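Local coordinates for protein aromatic-L-amino-acid decarboxylase (Catharanthus roseus, PDB 6EEW) that catalyses the pyridoxal 5'-phosphate-dependent decarboxylation of L-tryptophan to tryptamine and of 5-hydroxy-L-tryptophan to serotonin, at residues 252-257 against 281-286. Residues are numbered along the deposited sequence; the frame is centred on the assembly and turned at random.
Sequences PLFLCA and GIWIHV
Leu255 and Trp283 meet through the shortest of four backbone hydrogen bonds, Leu255 N to Trp283 O at 2.8 Å. Leu255 also accepts at its carbonyl, where His285 N approaches Leu255 O at 2.9 Å in an almost straight bond (172° at the hydrogen). Trp283 N to Leu253 O and Ala257 N to His285 O complete the alternating pattern of parallel strands; Trp283 N sits above the plane of the Leu253 carbonyl. Alongside run weaker CA-H...O contacts, such as Phe254 CA to Trp283 O.

On the face carrying Phe254, Trp283 and His285, the phenyl ring leans across to the neighbouring strand, its CG anti to the backbone N (chi1 -173°). Its CZ lies 3.4 Å from His285 CB, and Phe254 CE2 is 3.7 Å from Trp283 CD1; the phenyl and the five-membered ring of Trp283 are inclined by 26° and offset so far that little of one faces the other. Phe254 also packs on Ile175 of helix 167-186. With alanine at Phe254, the His285 methylene and the pyrrole side of Trp283 would probably lose their shared partner and a gap would open against that helix. Ser312 OG hydrogen-bonds both Trp283 NE1 and His285 ND1.

On the other face, Leu255 CD2 packs 3.7 Å from Ile284 CD1, alongside it, and helix 270-280, the beta-alpha-beta crossover, covers Ala257, Ile284 and Val286. Where the pair begins, Ile282 CG1 reaches Pro252 CB at 3.5 Å. Backbone bonding thus sets the register of adjacent parallel strands in the seven-stranded sheet of this fold-type I PLP enzyme, while side chains join its two faces to their helices.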
loop_
_atom_site.group_PDB
_atom_site.type_symbol
_atom_site.label_atom_id
_atom_site.label_comp_id
_atom_site.label_asym_id
_atom_site.label_seq_id
_atom_site.Cartn_x
_atom_site.Cartn_y
_atom_site.Cartn_z
ATOM N N PRO A 252 -19.205 21.685 -10.040
ATOM C CA PRO A 252 -19.162 20.786 -8.877
ATOM C C PRO A 252 -18.840 19.360 -9.294
ATOM O O PRO A 252 -19.531 18.759 -10.122
ATOM C CB PRO A 252 -20.577 20.895 -8.290
ATOM C CG PRO A 252 -21.166 22.161 -8.875
ATOM C CD PRO A 252 -20.538 22.272 -10.243
ATOM N N LEU A 253 -17.835 18.785 -8.648
ATOM C CA LEU A 253 -17.202 17.569 -9.129
ATOM C C LEU A 253 -17.311 16.420 -8.146
ATOM O O LEU A 253 -17.696 15.305 -8.531
ATOM C CB LEU A 253 -15.725 17.865 -9.395
ATOM C CG LEU A 253 -14.839 16.747 -9.924
ATOM C CD1 LEU A 253 -15.063 16.499 -11.411
ATOM C CD2 LEU A 253 -13.388 17.077 -9.615
ATOM N N PHE A 254 -17.005 16.662 -6.880
ATOM C CA PHE A 254 -16.782 15.552 -5.972
ATOM C C PHE A 254 -17.264 15.964 -4.601
ATOM O O PHE A 254 -17.008 17.089 -4.155
ATOM C CB PHE A 254 -15.305 15.166 -5.894
ATOM C CG PHE A 254 -15.035 13.915 -5.096
ATOM C CD1 PHE A 254 -14.702 13.977 -3.758
ATOM C CD2 PHE A 254 -15.085 12.679 -5.706
ATOM C CE1 PHE A 254 -14.436 12.812 -3.039
ATOM C CE2 PHE A 254 -14.813 11.505 -4.992
ATOM C CZ PHE A 254 -14.490 11.577 -3.660
ATOM N N LEU A 255 -17.949 15.038 -3.944
ATOM C CA LEU A 255 -18.457 15.233 -2.600
ATOM C C LEU A 255 -18.018 14.021 -1.813
ATOM O O LEU A 255 -18.284 12.882 -2.223
ATOM C CB LEU A 255 -19.984 15.365 -2.578
ATOM C CG LEU A 255 -20.544 15.209 -1.169
ATOM C CD1 LEU A 255 -20.071 16.393 -0.309
ATOM C CD2 LEU A 255 -22.088 15.070 -1.179
ATOM N N CYS A 256 -17.313 14.269 -0.719
ATOM C CA CYS A 256 -16.893 13.224 0.198
ATOM C C CYS A 256 -17.826 13.299 1.390
ATOM O O CYS A 256 -17.703 14.202 2.221
ATOM C CB CYS A 256 -15.440 13.424 0.614
ATOM S SG CYS A 256 -14.800 12.132 1.680
ATOM N N ALA A 257 -18.760 12.356 1.470
ATOM C CA ALA A 257 -19.658 12.245 2.611
ATOM C C ALA A 257 -19.075 11.238 3.599
ATOM O O ALA A 257 -18.848 10.072 3.247
ATOM C CB ALA A 257 -21.049 11.819 2.154
ATOM N N GLY A 281 -24.923 16.404 -10.695
ATOM C CA GLY A 281 -23.879 15.671 -11.390
ATOM C C GLY A 281 -22.590 15.537 -10.617
ATOM O O GLY A 281 -21.525 15.380 -11.216
ATOM N N ILE A 282 -22.665 15.604 -9.299
ATOM C CA ILE A 282 -21.508 15.487 -8.423
ATOM C C ILE A 282 -21.277 14.022 -8.103
ATOM O O ILE A 282 -22.206 13.309 -7.708
ATOM C CB ILE A 282 -21.729 16.295 -7.134
ATOM C CG1 ILE A 282 -21.966 17.772 -7.477
ATOM C CG2 ILE A 282 -20.584 16.066 -6.154
ATOM C CD1 ILE A 282 -22.569 18.589 -6.355
ATOM N N TRP A 283 -20.036 13.571 -8.247
ATOM C CA TRP A 283 -19.670 12.236 -7.796
ATOM C C TRP A 283 -19.648 12.220 -6.281
ATOM O O TRP A 283 -18.902 12.979 -5.662
ATOM C CB TRP A 283 -18.301 11.843 -8.325
ATOM C CG TRP A 283 -17.861 10.490 -7.896
ATOM C CD1 TRP A 283 -17.766 10.018 -6.614
ATOM C CD2 TRP A 283 -17.347 9.458 -8.737
ATOM N NE1 TRP A 283 -17.274 8.737 -6.616
ATOM C CE2 TRP A 283 -16.999 8.375 -7.907
ATOM C CE3 TRP A 283 -17.161 9.337 -10.116
ATOM C CZ2 TRP A 283 -16.497 7.189 -8.410
ATOM C CZ3 TRP A 283 -16.660 8.160 -10.611
ATOM C CH2 TRP A 283 -16.333 7.103 -9.765
ATOM N N ILE A 284 -20.442 11.355 -5.674
ATOM C CA ILE A 284 -20.473 11.249 -4.224
ATOM C C ILE A 284 -19.789 9.960 -3.798
ATOM O O ILE A 284 -20.138 8.860 -4.257
ATOM C CB ILE A 284 -21.905 11.350 -3.671
ATOM C CG1 ILE A 284 -21.876 11.246 -2.142
ATOM C CG2 ILE A 284 -22.836 10.338 -4.343
ATOM C CD1 ILE A 284 -23.205 11.552 -1.503
ATOM N N HIS A 285 -18.807 10.106 -2.917
ATOM C CA HIS A 285 -18.094 8.984 -2.342
ATOM C C HIS A 285 -18.362 8.991 -0.852
ATOM O O HIS A 285 -18.255 10.039 -0.202
ATOM C CB HIS A 285 -16.580 9.059 -2.607
ATOM C CG HIS A 285 -15.802 8.027 -1.855
ATOM N ND1 HIS A 285 -15.570 6.762 -2.350
ATOM C CD2 HIS A 285 -15.259 8.051 -0.612
ATOM C CE1 HIS A 285 -14.902 6.055 -1.449
ATOM N NE2 HIS A 285 -14.698 6.817 -0.388
ATOM N N VAL A 286 -18.718 7.834 -0.318
ATOM C CA VAL A 286 -18.970 7.680 1.103
ATOM C C VAL A 286 -17.729 7.057 1.723
ATOM O O VAL A 286 -17.372 5.906 1.421
ATOM C CB VAL A 286 -20.232 6.855 1.367
ATOM C CG1 VAL A 286 -20.364 6.570 2.838
ATOM C CG2 VAL A 286 -21.450 7.635 0.861
#